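Local atomic coordinates of protein URE2 (Lodderomyces elongisporus NRRL YB-4239, PDB entry 4EXJ), a protein that is of unknown function but belongs to the glutathione S-transferase superfamily and probably resembles the Ure2 proteins, which bind glutathione. Residues B[8-13]-B[30-35]; B[17-22]-B[210-215]; B[55-60]-B[69-74]; B[104-109]-B[166-171]. One frame throughout, in Å; residues are numbered along the deposited sequence.

Contact 1: B[8-13]-B[30-35]; sequences TGPTGN and VHMFHW. With SO4 (sulfate ion), chain G.
Two backbone hydrogen bonds tie Thr8 to the end of strand 28-32. Thr8 N gives one to His31 O (3.1 Å), and Thr8 O takes the other from Phe33 N (2.9 Å). Thr8 thus bridges the parallel partner Met32 at the point where strand 4-8 runs out into a loop. This is the opening beta-alpha-beta unit of the thioredoxin-like domain of glutathione S-transferases: helix 15-23 follows the loop and leads on to strand 28-32. Apolar contacts continue where the ladder stops. The Met32 chain leaves with CG opposite the backbone N, then bends at chi2 (68°) and again at chi3, which sets SD over one face of the Gly9-Pro10 peptide. Met32 SD stands 3.6 Å from Pro10 CD, and Met32 CE touches Thr8 CG2. On the other side of the proline ring, Pro10 CG meets Trp35 CB at 3.8 Å. The CH-pi interaction belongs to Thr11, whose CG2 sits over one face of the Trp35 indole, 3.6 Å from the centroid of the five-membered ring; Thr11 OG1 meanwhile bonds Gly14 N. The loop also binds an anion: Gly12 N donates to sulfate O2 (2.7 Å), an ion probably from the crystallisation liquor and also held by Arg174 NE.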
loop_
_atom_site.group_PDB
_atom_site.type_symbol
_atom_site.label_atom_id
_atom_site.label_comp_id
_atom_site.label_asym_id
_atom_site.label_seq_id
_atom_site.Cartn_x
_atom_site.Cartn_y
_atom_site.Cartn_z
ATOM N N THR B 8 -9.412 15.100 -8.036
ATOM C CA THR B 8 -8.489 14.135 -8.616
ATOM C C THR B 8 -7.759 14.684 -9.833
ATOM O O THR B 8 -7.970 15.830 -10.231
ATOM C CB THR B 8 -9.225 12.810 -8.938
ATOM O OG1 THR B 8 -8.266 11.786 -9.258
ATOM C CG2 THR B 8 -10.210 12.973 -10.076
ATOM N N GLY B 9 -6.894 13.856 -10.408
ATOM C CA GLY B 9 -6.104 14.239 -11.572
ATOM C C GLY B 9 -6.063 13.047 -12.497
ATOM O O GLY B 9 -6.383 11.949 -12.087
ATOM N N PRO B 10 -5.679 13.258 -13.756
ATOM C CA PRO B 10 -5.636 12.158 -14.723
ATOM C C PRO B 10 -4.370 11.318 -14.575
ATOM O O PRO B 10 -3.498 11.303 -15.455
ATOM C CB PRO B 10 -5.658 12.899 -16.068
ATOM C CG PRO B 10 -4.932 14.192 -15.760
ATOM C CD PRO B 10 -5.411 14.567 -14.383
ATOM N N THR B 11 -4.268 10.604 -13.460
ATOM C CA THR B 11 -3.054 9.853 -13.161
ATOM C C THR B 11 -3.340 8.406 -12.750
ATOM O O THR B 11 -4.505 7.978 -12.634
ATOM C CB THR B 11 -2.292 10.502 -12.026
ATOM O OG1 THR B 11 -3.100 10.419 -10.847
ATOM C CG2 THR B 11 -1.995 11.984 -12.345
ATOM N N GLY B 12 -2.271 7.647 -12.530
ATOM C CA GLY B 12 -2.429 6.242 -12.133
ATOM C C GLY B 12 -3.213 6.111 -10.842
ATOM O O GLY B 12 -3.992 5.159 -10.680
ATOM N N ASN B 13 -3.026 7.054 -9.919
ATOM C CA ASN B 13 -3.872 7.030 -8.713
ATOM C C ASN B 13 -5.192 7.784 -8.854
ATOM O O ASN B 13 -6.217 7.363 -8.308
ATOM C CB ASN B 13 -3.112 7.578 -7.496
ATOM C CG ASN B 13 -2.252 6.522 -6.813
ATOM O OD1 ASN B 13 -2.534 5.322 -6.886
ATOM N ND2 ASN B 13 -1.200 6.967 -6.157
ATOM N N VAL B 30 -17.180 15.451 -9.671
ATOM C CA VAL B 30 -15.756 15.329 -9.988
ATOM C C VAL B 30 -15.079 16.664 -10.251
ATOM O O VAL B 30 -15.479 17.416 -11.146
ATOM C CB VAL B 30 -15.512 14.398 -11.197
ATOM C CG1 VAL B 30 -14.016 14.318 -11.517
ATOM C CG2 VAL B 30 -16.077 13.025 -10.929
ATOM N N HIS B 31 -14.052 16.962 -9.460
ATOM C CA HIS B 31 -13.241 18.142 -9.689
ATOM C C HIS B 31 -11.912 17.704 -10.262
ATOM O O HIS B 31 -10.993 17.364 -9.515
ATOM C CB HIS B 31 -13.035 18.904 -8.381
ATOM C CG HIS B 31 -12.342 20.219 -8.544
ATOM N ND1 HIS B 31 -10.985 20.327 -8.755
ATOM C CD2 HIS B 31 -12.819 21.487 -8.513
ATOM C CE1 HIS B 31 -10.655 21.603 -8.852
ATOM N NE2 HIS B 31 -11.750 22.327 -8.709
ATOM N N MET B 32 -11.817 17.693 -11.590
ATOM C CA MET B 32 -10.603 17.245 -12.274
ATOM C C MET B 32 -9.565 18.369 -12.399
ATOM O O MET B 32 -9.803 19.378 -13.075
ATOM C CB MET B 32 -10.960 16.654 -13.652
ATOM C CG MET B 32 -9.770 16.139 -14.463
ATOM S SD MET B 32 -8.993 14.665 -13.762
ATOM C CE MET B 32 -10.218 13.408 -14.101
ATOM N N PHE B 33 -8.432 18.212 -11.728
ATOM C CA PHE B 33 -7.340 19.181 -11.822
ATOM C C PHE B 33 -6.674 19.075 -13.185
ATOM O O PHE B 33 -6.660 18.000 -13.786
ATOM C CB PHE B 33 -6.250 18.903 -10.771
ATOM C CG PHE B 33 -6.668 19.181 -9.340
ATOM C CD1 PHE B 33 -7.156 20.426 -8.965
ATOM C CD2 PHE B 33 -6.534 18.201 -8.364
ATOM C CE1 PHE B 33 -7.532 20.676 -7.638
ATOM C CE2 PHE B 33 -6.898 18.443 -7.050
ATOM C CZ PHE B 33 -7.395 19.689 -6.685
ATOM N N HIS B 34 -6.106 20.186 -13.659
ATOM C CA HIS B 34 -5.124 20.127 -14.742
ATOM C C HIS B 34 -3.874 19.412 -14.236
ATOM O O HIS B 34 -3.626 19.356 -13.028
ATOM C CB HIS B 34 -4.772 21.533 -15.241
ATOM C CG HIS B 34 -5.690 22.043 -16.310
ATOM N ND1 HIS B 34 -6.913 22.619 -16.032
ATOM C CD2 HIS B 34 -5.565 22.060 -17.659
ATOM C CE1 HIS B 34 -7.500 22.969 -17.162
ATOM N NE2 HIS B 34 -6.703 22.641 -18.165
ATOM N N TRP B 35 -3.088 18.852 -15.146
ATOM C CA TRP B 35 -1.907 18.095 -14.736
ATOM C C TRP B 35 -0.658 18.460 -15.540
ATOM O O TRP B 35 -0.656 18.348 -16.767
ATOM C CB TRP B 35 -2.173 16.579 -14.802
ATOM C CG TRP B 35 -1.412 15.853 -13.771
ATOM C CD1 TRP B 35 -0.306 15.080 -13.952
ATOM C CD2 TRP B 35 -1.661 15.873 -12.358
ATOM N NE1 TRP B 35 0.146 14.605 -12.743
ATOM C CE2 TRP B 35 -0.673 15.075 -11.750
ATOM C CE3 TRP B 35 -2.631 16.484 -11.553
ATOM C CZ2 TRP B 35 -0.624 14.862 -10.371
ATOM C CZ3 TRP B 35 -2.586 16.272 -10.188
ATOM C CH2 TRP B 35 -1.590 15.478 -9.609
HETATM S S SO4 G . 1.490 8.410 -12.507
HETATM O O1 SO4 G . 1.984 7.875 -13.802
HETATM O O2 SO4 G . 0.357 7.725 -12.104
HETATM O O3 SO4 G . 2.546 8.220 -11.497
HETATM O O4 SO4 G . 1.262 9.859 -12.662
#

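Contact 2: B[17-22]-B[210-215]; sequences PLVLGK and EILKEH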
loop_
_atom_site.group_PDB
_atom_site.type_symbol
_atom_site.label_atom_id
_atom_site.label_comp_id
_atom_site.label_asym_id
_atom_site.label_seq_id
_atom_site.Cartn_x
_atom_site.Cartn_y
_atom_site.Cartn_z
ATOM N N PRO B 17 -10.705 5.898 -8.457
ATOM C CA PRO B 17 -12.042 6.148 -7.909
ATOM C C PRO B 17 -12.945 6.870 -8.909
ATOM O O PRO B 17 -14.163 6.742 -8.858
ATOM C CB PRO B 17 -11.764 7.004 -6.644
ATOM C CG PRO B 17 -10.406 7.593 -6.859
ATOM C CD PRO B 17 -9.642 6.654 -7.767
ATOM N N LEU B 18 -12.349 7.550 -9.865
ATOM C CA LEU B 18 -13.093 8.164 -10.915
ATOM C C LEU B 18 -13.810 7.142 -11.773
ATOM O O LEU B 18 -14.979 7.231 -11.995
ATOM C CB LEU B 18 -12.117 8.931 -11.781
ATOM C CG LEU B 18 -12.621 9.677 -12.997
ATOM C CD1 LEU B 18 -13.512 10.760 -12.544
ATOM C CD2 LEU B 18 -11.435 10.279 -13.731
ATOM N N VAL B 19 -13.090 6.127 -12.192
ATOM C CA VAL B 19 -13.717 5.026 -12.917
ATOM C C VAL B 19 -14.847 4.368 -12.101
ATOM O O VAL B 19 -15.945 4.162 -12.617
ATOM C CB VAL B 19 -12.684 3.953 -13.333
ATOM C CG1 VAL B 19 -13.361 2.671 -13.828
ATOM C CG2 VAL B 19 -11.727 4.530 -14.398
ATOM N N LEU B 20 -14.563 3.997 -10.846
ATOM C CA LEU B 20 -15.592 3.336 -10.030
ATOM C C LEU B 20 -16.839 4.209 -9.848
ATOM O O LEU B 20 -17.961 3.733 -10.027
ATOM C CB LEU B 20 -15.050 2.913 -8.661
ATOM C CG LEU B 20 -16.110 2.247 -7.773
ATOM C CD1 LEU B 20 -16.610 0.984 -8.391
ATOM C CD2 LEU B 20 -15.490 1.932 -6.418
ATOM N N GLY B 21 -16.642 5.472 -9.496
ATOM C CA GLY B 21 -17.780 6.391 -9.316
ATOM C C GLY B 21 -18.660 6.459 -10.556
ATOM O O GLY B 21 -19.889 6.435 -10.464
ATOM N N LYS B 22 -18.030 6.560 -11.718
ATOM C CA LYS B 22 -18.782 6.602 -12.978
ATOM C C LYS B 22 -19.486 5.291 -13.316
ATOM O O LYS B 22 -20.629 5.307 -13.775
ATOM C CB LYS B 22 -17.882 7.047 -14.119
ATOM C CG LYS B 22 -17.380 8.465 -13.925
ATOM C CD LYS B 22 -16.999 9.115 -15.243
ATOM C CE LYS B 22 -17.206 10.623 -15.176
ATOM N NZ LYS B 22 -17.346 11.201 -16.541
ATOM N N GLU B 210 -13.666 4.523 -22.479
ATOM C CA GLU B 210 -14.187 5.863 -22.742
ATOM C C GLU B 210 -13.870 6.816 -21.596
ATOM O O GLU B 210 -13.416 7.949 -21.816
ATOM C CB GLU B 210 -15.703 5.793 -22.969
ATOM C CG GLU B 210 -16.389 7.132 -23.125
ATOM C CD GLU B 210 -17.911 6.992 -23.213
ATOM O OE1 GLU B 210 -18.391 5.929 -23.666
ATOM O OE2 GLU B 210 -18.630 7.943 -22.832
ATOM N N ILE B 211 -14.072 6.359 -20.361
ATOM C CA ILE B 211 -13.808 7.203 -19.197
ATOM C C ILE B 211 -12.335 7.619 -19.140
ATOM O O ILE B 211 -12.016 8.794 -18.941
ATOM C CB ILE B 211 -14.204 6.475 -17.905
ATOM C CG1 ILE B 211 -15.737 6.319 -17.846
ATOM C CG2 ILE B 211 -13.673 7.203 -16.661
ATOM C CD1 ILE B 211 -16.206 5.340 -16.778
ATOM N N LEU B 212 -11.455 6.660 -19.394
ATOM C CA LEU B 212 -10.012 6.893 -19.286
ATOM C C LEU B 212 -9.529 7.814 -20.416
ATOM O O LEU B 212 -8.600 8.605 -20.219
ATOM C CB LEU B 212 -9.263 5.563 -19.287
ATOM C CG LEU B 212 -9.434 4.689 -18.031
ATOM C CD1 LEU B 212 -8.749 3.335 -18.188
ATOM C CD2 LEU B 212 -8.933 5.411 -16.762
ATOM N N LYS B 213 -10.178 7.725 -21.579
ATOM C CA LYS B 213 -9.830 8.576 -22.740
ATOM C C LYS B 213 -10.185 10.050 -22.556
ATOM O O LYS B 213 -9.673 10.901 -23.278
ATOM C CB LYS B 213 -10.509 8.056 -24.014
ATOM C CG LYS B 213 -9.915 6.763 -24.558
ATOM C CD LYS B 213 -8.854 7.028 -25.617
ATOM C CE LYS B 213 -8.324 5.726 -26.222
ATOM N NZ LYS B 213 -9.397 4.908 -26.874
ATOM N N GLU B 214 -11.046 10.374 -21.598
ATOM C CA GLU B 214 -11.522 11.758 -21.465
ATOM C C GLU B 214 -10.414 12.788 -21.237
ATOM O O GLU B 214 -10.546 13.957 -21.621
ATOM C CB GLU B 214 -12.564 11.860 -20.352
ATOM C CG GLU B 214 -13.877 11.187 -20.723
ATOM C CD GLU B 214 -14.899 11.249 -19.611
ATOM O OE1 GLU B 214 -14.602 11.868 -18.565
ATOM O OE2 GLU B 214 -15.997 10.672 -19.785
ATOM N N HIS B 215 -9.340 12.348 -20.595
ATOM C CA HIS B 215 -8.191 13.204 -20.335
ATOM C C HIS B 215 -6.914 12.444 -20.658
ATOM O O HIS B 215 -6.012 12.315 -19.831
ATOM C CB HIS B 215 -8.207 13.683 -18.891
ATOM C CG HIS B 215 -9.379 14.551 -18.564
ATOM N ND1 HIS B 215 -9.418 15.895 -18.869
ATOM C CD2 HIS B 215 -10.559 14.267 -17.964
ATOM C CE1 HIS B 215 -10.573 16.401 -18.471
ATOM N NE2 HIS B 215 -11.280 15.437 -17.911
#
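Ile211 faces helix 15-23 and has more surface buried by this contact than any other residue of the two segments. Its two branches divide the work. Ile211 CG2 meets Val19 CG2 at 4.0 Å, while CG1 lies beside the backbone N (chi1 -68°) and the chain extends from there, carrying Ile211 CD1 to 3.6 Å from Lys22 CB. Val19 uses the same methyl twice, since Val19 CG2 also touches Leu212 CD2 at 3.8 Å. These aliphatic groups form the dense part of the contact, and the backbones come as near as 6.6 Å between Val19 CA and Ile211 CA. Further into the protein, Leu212 rests on Leu169 and His173 of helix 163-179.

The other side is looser and opens towards solvent. Here the extended chain of Lys22 runs alongside Ile211, pointing the other way, with Lys22 CD 4.0 Å from Ile211 CG1, and its ammonium group reaches the exposed Glu214. Lys22 NZ lies 3.5 Å from Glu214 OE1, a long salt bridge whose hydrogen bond is weak. Beyond Glu214 the chain is fastened again through His215 O, which accepts from Arg15 NH2. Helix 208-213 thereby lies against the first helix of the thioredoxin-like domain, an interdomain arrangement in which C-terminal helices pack on the N-terminal domain, as expected of the glutathione S-transferase fold.

Contact 3: B[55-60]-B[69-74]; sequences PTLVDD and NNILLY
Ile71, Leu57 and Tyr74 bury the most surface where helix 68-79 packs on strand 56-58, part of the thioredoxin-like fold in which this strand follows a cis-proline, here Pro55. The helix and strand segments run 9.2 Å apart at closest approach, their directions 33° from parallel. Ile71 reaches the start of the strand: Ile71 CD1 lies 3.9 Å from Pro55 CG and also touches Pro55 O, while the other branch, Ile71 CG2, meets Leu57 CB at 4.1 Å. Leu57 turns its CD2 to the next turn of the helix, where it comes 3.5 Å from Tyr74 CD2, the two side chains crossing at about a right angle. Ile65 of the neighbouring strand 64-66 touches both Ile71 and Tyr74.

With CG of Tyr74 placed opposite the backbone N (chi1 175°), its ring extends to the loop beyond the strand and also meets Trp97 of the second subunit edge-to-face. Asp59 CB approaches the phenol oxygen, and OD1 of that aspartate is bonded to Lys61 N and Thr63 N. The hydroxyl is linked to the loop through water: one molecule, in the plane of the ring, lies 3.0 Å from Tyr74 OH and accepts from Asp60 N at 3.1 Å.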
loop_
_atom_site.group_PDB
_atom_site.type_symbol
_atom_site.label_atom_id
_atom_site.label_comp_id
_atom_site.label_asym_id
_atom_site.label_seq_id
_atom_site.Cartn_x
_atom_site.Cartn_y
_atom_site.Cartn_z
ATOM N N PRO B 55 -5.881 11.162 -5.287
ATOM C CA PRO B 55 -7.101 11.933 -5.167
ATOM C C PRO B 55 -7.568 12.089 -3.738
ATOM O O PRO B 55 -7.059 11.474 -2.886
ATOM C CB PRO B 55 -8.098 11.059 -5.882
ATOM C CG PRO B 55 -7.619 9.692 -5.656
ATOM C CD PRO B 55 -6.168 9.738 -5.467
ATOM N N THR B 56 -8.563 12.933 -3.540
ATOM C CA THR B 56 -9.252 13.041 -2.259
ATOM C C THR B 56 -10.743 13.032 -2.528
ATOM O O THR B 56 -11.231 13.796 -3.355
ATOM C CB THR B 56 -8.932 14.373 -1.568
ATOM O OG1 THR B 56 -7.534 14.481 -1.372
ATOM C CG2 THR B 56 -9.618 14.427 -0.196
ATOM N N LEU B 57 -11.481 12.192 -1.815
ATOM C CA LEU B 57 -12.925 12.262 -1.834
ATOM C C LEU B 57 -13.414 12.974 -0.583
ATOM O O LEU B 57 -13.143 12.517 0.519
ATOM C CB LEU B 57 -13.501 10.856 -1.834
ATOM C CG LEU B 57 -15.018 10.790 -1.894
ATOM C CD1 LEU B 57 -15.541 11.366 -3.212
ATOM C CD2 LEU B 57 -15.446 9.344 -1.735
ATOM N N VAL B 58 -14.137 14.079 -0.741
ATOM C CA VAL B 58 -14.782 14.694 0.415
ATOM C C VAL B 58 -16.199 14.118 0.473
ATOM O O VAL B 58 -16.946 14.222 -0.490
ATOM C CB VAL B 58 -14.807 16.229 0.310
ATOM C CG1 VAL B 58 -15.577 16.826 1.494
ATOM C CG2 VAL B 58 -13.384 16.784 0.259
ATOM N N ASP B 59 -16.558 13.467 1.574
ATOM C CA ASP B 59 -17.809 12.706 1.590
ATOM C C ASP B 59 -19.008 13.619 1.809
ATOM O O ASP B 59 -18.853 14.835 1.968
ATOM C CB ASP B 59 -17.779 11.573 2.627
ATOM C CG ASP B 59 -17.916 12.076 4.052
ATOM O OD1 ASP B 59 -18.076 13.299 4.238
ATOM O OD2 ASP B 59 -17.847 11.243 4.986
ATOM N N ASP B 60 -20.197 13.026 1.802
ATOM C CA ASP B 60 -21.429 13.804 1.871
ATOM C C ASP B 60 -21.670 14.442 3.240
ATOM O O ASP B 60 -22.728 15.022 3.473
ATOM C CB ASP B 60 -22.637 12.964 1.435
ATOM C CG ASP B 60 -22.934 11.813 2.383
ATOM O OD1 ASP B 60 -22.228 11.661 3.402
ATOM O OD2 ASP B 60 -23.881 11.049 2.096
ATOM N N ASN B 69 -6.634 3.566 -3.308
ATOM C CA ASN B 69 -7.246 2.233 -3.191
ATOM C C ASN B 69 -8.173 2.136 -1.980
ATOM O O ASN B 69 -9.139 1.376 -1.975
ATOM C CB ASN B 69 -6.193 1.117 -3.221
ATOM C CG ASN B 69 -5.615 0.948 -4.596
ATOM O OD1 ASN B 69 -5.938 1.725 -5.490
ATOM N ND2 ASN B 69 -4.778 -0.064 -4.792
ATOM N N ASN B 70 -7.902 2.956 -0.972
ATOM C CA ASN B 70 -8.852 3.133 0.129
ATOM C C ASN B 70 -10.159 3.830 -0.308
ATOM O O ASN B 70 -11.247 3.491 0.130
ATOM C CB ASN B 70 -8.178 3.954 1.231
ATOM C CG ASN B 70 -9.098 4.188 2.391
ATOM O OD1 ASN B 70 -9.626 3.240 2.971
ATOM N ND2 ASN B 70 -9.333 5.449 2.712
ATOM N N ILE B 71 -10.043 4.834 -1.163
ATOM C CA ILE B 71 -11.221 5.486 -1.690
ATOM C C ILE B 71 -12.031 4.484 -2.516
ATOM O O ILE B 71 -13.247 4.489 -2.458
ATOM C CB ILE B 71 -10.838 6.731 -2.492
ATOM C CG1 ILE B 71 -10.167 7.737 -1.546
ATOM C CG2 ILE B 71 -12.072 7.314 -3.205
ATOM C CD1 ILE B 71 -9.412 8.886 -2.295
ATOM N N LEU B 72 -11.363 3.610 -3.269
ATOM C CA LEU B 72 -12.088 2.548 -3.957
ATOM C C LEU B 72 -12.981 1.796 -2.977
ATOM O O LEU B 72 -14.162 1.532 -3.259
ATOM C CB LEU B 72 -11.128 1.563 -4.657
ATOM C CG LEU B 72 -10.552 2.054 -5.990
ATOM C CD1 LEU B 72 -9.535 1.040 -6.546
ATOM C CD2 LEU B 72 -11.639 2.335 -7.029
ATOM N N LEU B 73 -12.392 1.403 -1.848
ATOM C CA LEU B 73 -13.132 0.647 -0.820
ATOM C C LEU B 73 -14.287 1.461 -0.240
ATOM O O LEU B 73 -15.397 0.940 -0.037
ATOM C CB LEU B 73 -12.194 0.175 0.291
ATOM C CG LEU B 73 -11.298 -0.986 -0.147
ATOM C CD1 LEU B 73 -10.032 -1.128 0.705
ATOM C CD2 LEU B 73 -12.149 -2.280 -0.104
ATOM N N TYR B 74 -14.025 2.731 0.016
ATOM C CA TYR B 74 -15.039 3.618 0.576
ATOM C C TYR B 74 -16.208 3.798 -0.376
ATOM O O TYR B 74 -17.361 3.716 0.034
ATOM C CB TYR B 74 -14.446 4.978 0.915
ATOM C CG TYR B 74 -15.515 5.933 1.378
ATOM C CD1 TYR B 74 -15.865 5.996 2.721
ATOM C CD2 TYR B 74 -16.206 6.721 0.461
ATOM C CE1 TYR B 74 -16.874 6.862 3.157
ATOM C CE2 TYR B 74 -17.207 7.586 0.880
ATOM C CZ TYR B 74 -17.532 7.649 2.228
ATOM O OH TYR B 74 -18.539 8.505 2.636
HETATM O O HOH W 1 -18.925 8.956 4.976
HETATM O O HOH W 2 -20.228 10.099 0.706
#

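Contact 4: B[104-109]-B[166-171]; sequences FYQATQ and IAFLVG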
loop_
_atom_site.group_PDB
_atom_site.type_symbol
_atom_site.label_atom_id
_atom_site.label_comp_id
_atom_site.label_asym_id
_atom_site.label_seq_id
_atom_site.Cartn_x
_atom_site.Cartn_y
_atom_site.Cartn_z
ATOM N N PHE B 104 -3.948 -3.646 -1.398
ATOM C CA PHE B 104 -2.660 -3.258 -0.813
ATOM C C PHE B 104 -1.513 -3.555 -1.765
ATOM O O PHE B 104 -0.640 -2.713 -1.969
ATOM C CB PHE B 104 -2.426 -3.942 0.545
ATOM C CG PHE B 104 -3.028 -3.180 1.711
ATOM C CD1 PHE B 104 -2.334 -2.137 2.296
ATOM C CD2 PHE B 104 -4.277 -3.521 2.206
ATOM C CE1 PHE B 104 -2.890 -1.438 3.365
ATOM C CE2 PHE B 104 -4.833 -2.822 3.266
ATOM C CZ PHE B 104 -4.140 -1.794 3.828
ATOM N N TYR B 105 -1.540 -4.736 -2.375
ATOM C CA TYR B 105 -0.476 -5.131 -3.296
ATOM C C TYR B 105 -0.389 -4.171 -4.499
ATOM O O TYR B 105 0.721 -3.723 -4.898
ATOM C CB TYR B 105 -0.732 -6.576 -3.778
ATOM C CG TYR B 105 0.367 -7.040 -4.709
ATOM C CD1 TYR B 105 0.309 -6.745 -6.059
ATOM C CD2 TYR B 105 1.472 -7.737 -4.227
ATOM C CE1 TYR B 105 1.328 -7.129 -6.921
ATOM C CE2 TYR B 105 2.500 -8.137 -5.081
ATOM C CZ TYR B 105 2.413 -7.824 -6.428
ATOM O OH TYR B 105 3.434 -8.185 -7.289
ATOM N N GLN B 106 -1.539 -3.836 -5.080
ATOM C CA GLN B 106 -1.533 -2.956 -6.262
ATOM C C GLN B 106 -0.951 -1.603 -5.929
ATOM O O GLN B 106 -0.162 -1.042 -6.687
ATOM C CB GLN B 106 -2.919 -2.843 -6.909
ATOM C CG GLN B 106 -2.939 -2.232 -8.304
ATOM C CD GLN B 106 -2.800 -0.720 -8.320
ATOM O OE1 GLN B 106 -3.201 -0.033 -7.364
ATOM N NE2 GLN B 106 -2.246 -0.188 -9.404
ATOM N N ALA B 107 -1.318 -1.089 -4.762
ATOM C CA ALA B 107 -0.820 0.200 -4.336
ATOM C C ALA B 107 0.684 0.189 -4.071
ATOM O O ALA B 107 1.388 1.089 -4.528
ATOM C CB ALA B 107 -1.578 0.650 -3.085
ATOM N N THR B 108 1.175 -0.824 -3.350
ATOM C CA THR B 108 2.580 -0.850 -2.903
ATOM C C THR B 108 3.510 -1.368 -3.978
ATOM O O THR B 108 4.556 -0.790 -4.246
ATOM C CB THR B 108 2.745 -1.683 -1.615
ATOM O OG1 THR B 108 2.278 -3.016 -1.821
ATOM C CG2 THR B 108 1.912 -1.089 -0.467
ATOM N N GLN B 109 3.136 -2.475 -4.588
ATOM C CA GLN B 109 4.047 -3.127 -5.517
ATOM C C GLN B 109 3.891 -2.683 -6.968
ATOM O O GLN B 109 4.835 -2.841 -7.758
ATOM C CB GLN B 109 3.895 -4.647 -5.441
ATOM C CG GLN B 109 4.070 -5.222 -4.050
ATOM C CD GLN B 109 5.310 -4.700 -3.350
ATOM O OE1 GLN B 109 6.436 -4.845 -3.848
ATOM N NE2 GLN B 109 5.114 -4.097 -2.177
ATOM N N ILE B 166 -10.246 -2.800 -11.368
ATOM C CA ILE B 166 -10.126 -1.362 -11.605
ATOM C C ILE B 166 -8.741 -0.876 -11.159
ATOM O O ILE B 166 -8.059 -0.160 -11.912
ATOM C CB ILE B 166 -11.208 -0.570 -10.873
ATOM C CG1 ILE B 166 -12.602 -0.924 -11.422
ATOM C CG2 ILE B 166 -10.973 0.930 -10.980
ATOM C CD1 ILE B 166 -13.736 -0.326 -10.597
ATOM N N ALA B 167 -8.318 -1.245 -9.953
ATOM C CA ALA B 167 -7.021 -0.754 -9.463
ATOM C C ALA B 167 -5.891 -1.173 -10.433
ATOM O O ALA B 167 -5.088 -0.336 -10.888
ATOM C CB ALA B 167 -6.752 -1.256 -8.052
ATOM N N PHE B 168 -5.802 -2.445 -10.749
ATOM C CA PHE B 168 -4.772 -2.907 -11.639
ATOM C C PHE B 168 -4.878 -2.347 -13.086
ATOM O O PHE B 168 -3.894 -2.006 -13.678
ATOM C CB PHE B 168 -4.732 -4.444 -11.666
ATOM C CG PHE B 168 -3.983 -5.086 -10.527
ATOM C CD1 PHE B 168 -2.615 -5.052 -10.460
ATOM C CD2 PHE B 168 -4.649 -5.755 -9.536
ATOM C CE1 PHE B 168 -1.957 -5.682 -9.440
ATOM C CE2 PHE B 168 -3.971 -6.377 -8.523
ATOM C CZ PHE B 168 -2.628 -6.314 -8.470
ATOM N N LEU B 169 -6.081 -2.287 -13.638
ATOM C CA LEU B 169 -6.240 -1.786 -14.993
ATOM C C LEU B 169 -5.847 -0.317 -15.161
ATOM O O LEU B 169 -5.266 0.060 -16.138
ATOM C CB LEU B 169 -7.643 -2.048 -15.539
ATOM C CG LEU B 169 -8.742 -1.071 -15.251
ATOM C CD1 LEU B 169 -8.648 0.124 -16.114
ATOM C CD2 LEU B 169 -10.044 -1.751 -15.449
ATOM N N VAL B 170 -6.197 0.494 -14.189
ATOM C CA VAL B 170 -5.815 1.879 -14.256
ATOM C C VAL B 170 -4.285 2.070 -14.205
ATOM O O VAL B 170 -3.749 2.831 -14.957
ATOM C CB VAL B 170 -6.514 2.707 -13.173
ATOM C CG1 VAL B 170 -5.964 4.094 -13.103
ATOM C CG2 VAL B 170 -7.976 2.747 -13.430
ATOM N N GLY B 171 -3.603 1.363 -13.312
ATOM C CA GLY B 171 -2.128 1.418 -13.304
ATOM C C GLY B 171 -1.520 0.934 -14.622
ATOM O O GLY B 171 -0.560 1.522 -15.157
HETATM O O HOH W 3 -1.720 -1.725 -11.944
#
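Gln106 leaves helix 93-120 with CG opposite its own backbone N, and this chi1 of -166° sets CG over a face of Phe168, while the bend at chi2 (-77°) turns the amide toward Ala167; the Phe168 ring is brought there by a chi1 of -82°, with CG beside the backbone N. Both helices belong to the all-helical C-terminal domain of the glutathione S-transferase fold, where the segments of 93-120 and 163-179 lie nearly parallel, with 9.7 Å between their axes. The CH-pi contact is close: Gln106 CG stands 3.7 Å from the centroid of the Phe168 ring, and the amide beyond it is turned almost perpendicular to the ring. Tyr105 completes the aromatic side: Tyr105 CD1 meets the edge of Phe168 at CZ, 3.8 Å away, and the two rings have stacking partners of their own in Phe145 and Phe156. Phe104 stacks on Phe104 of the second subunit.

The amide itself is buried in a polar setting between the domains. Gln106 OE1 accepts from Lys16 NZ and Asn69 ND2, so the nearby ammonium group would probably polarise the carbonyl. Gln106 OE1 also lies 3.8 Å from Ala167 CB. Gln106 NE2 approaches Ala167 O, but the angle is too poor for a hydrogen bond. An N-H of Gln106 NE2 goes instead to a water 3.0 Å away, and that water donates in turn to Phe168 O at 2.8 Å.

Contacts 1 and 3 share the four-stranded sheet of the thioredoxin-like domain, about 14 Å apart between centres and met in that order along the chain; Thr8 of one touches Pro55 of the other. Contact 4 follows in the helical domain, about 17 Å, centre to centre, from contact 1. Contact 2 spans nearly the whole chain, joining helix 15-23 to helix 208-213, so that contacts 3 and 4 both fall between its two segments. Helix 15-23 lies centrally: Pro17 packs on Ile71, Leu20 on Ile166, and Leu18 on Met32. Contacts 3 and 4 meet across the domain boundary through Leu72 on Ala167, and both also touch the second subunit, so this boundary lies close to the dimer interface.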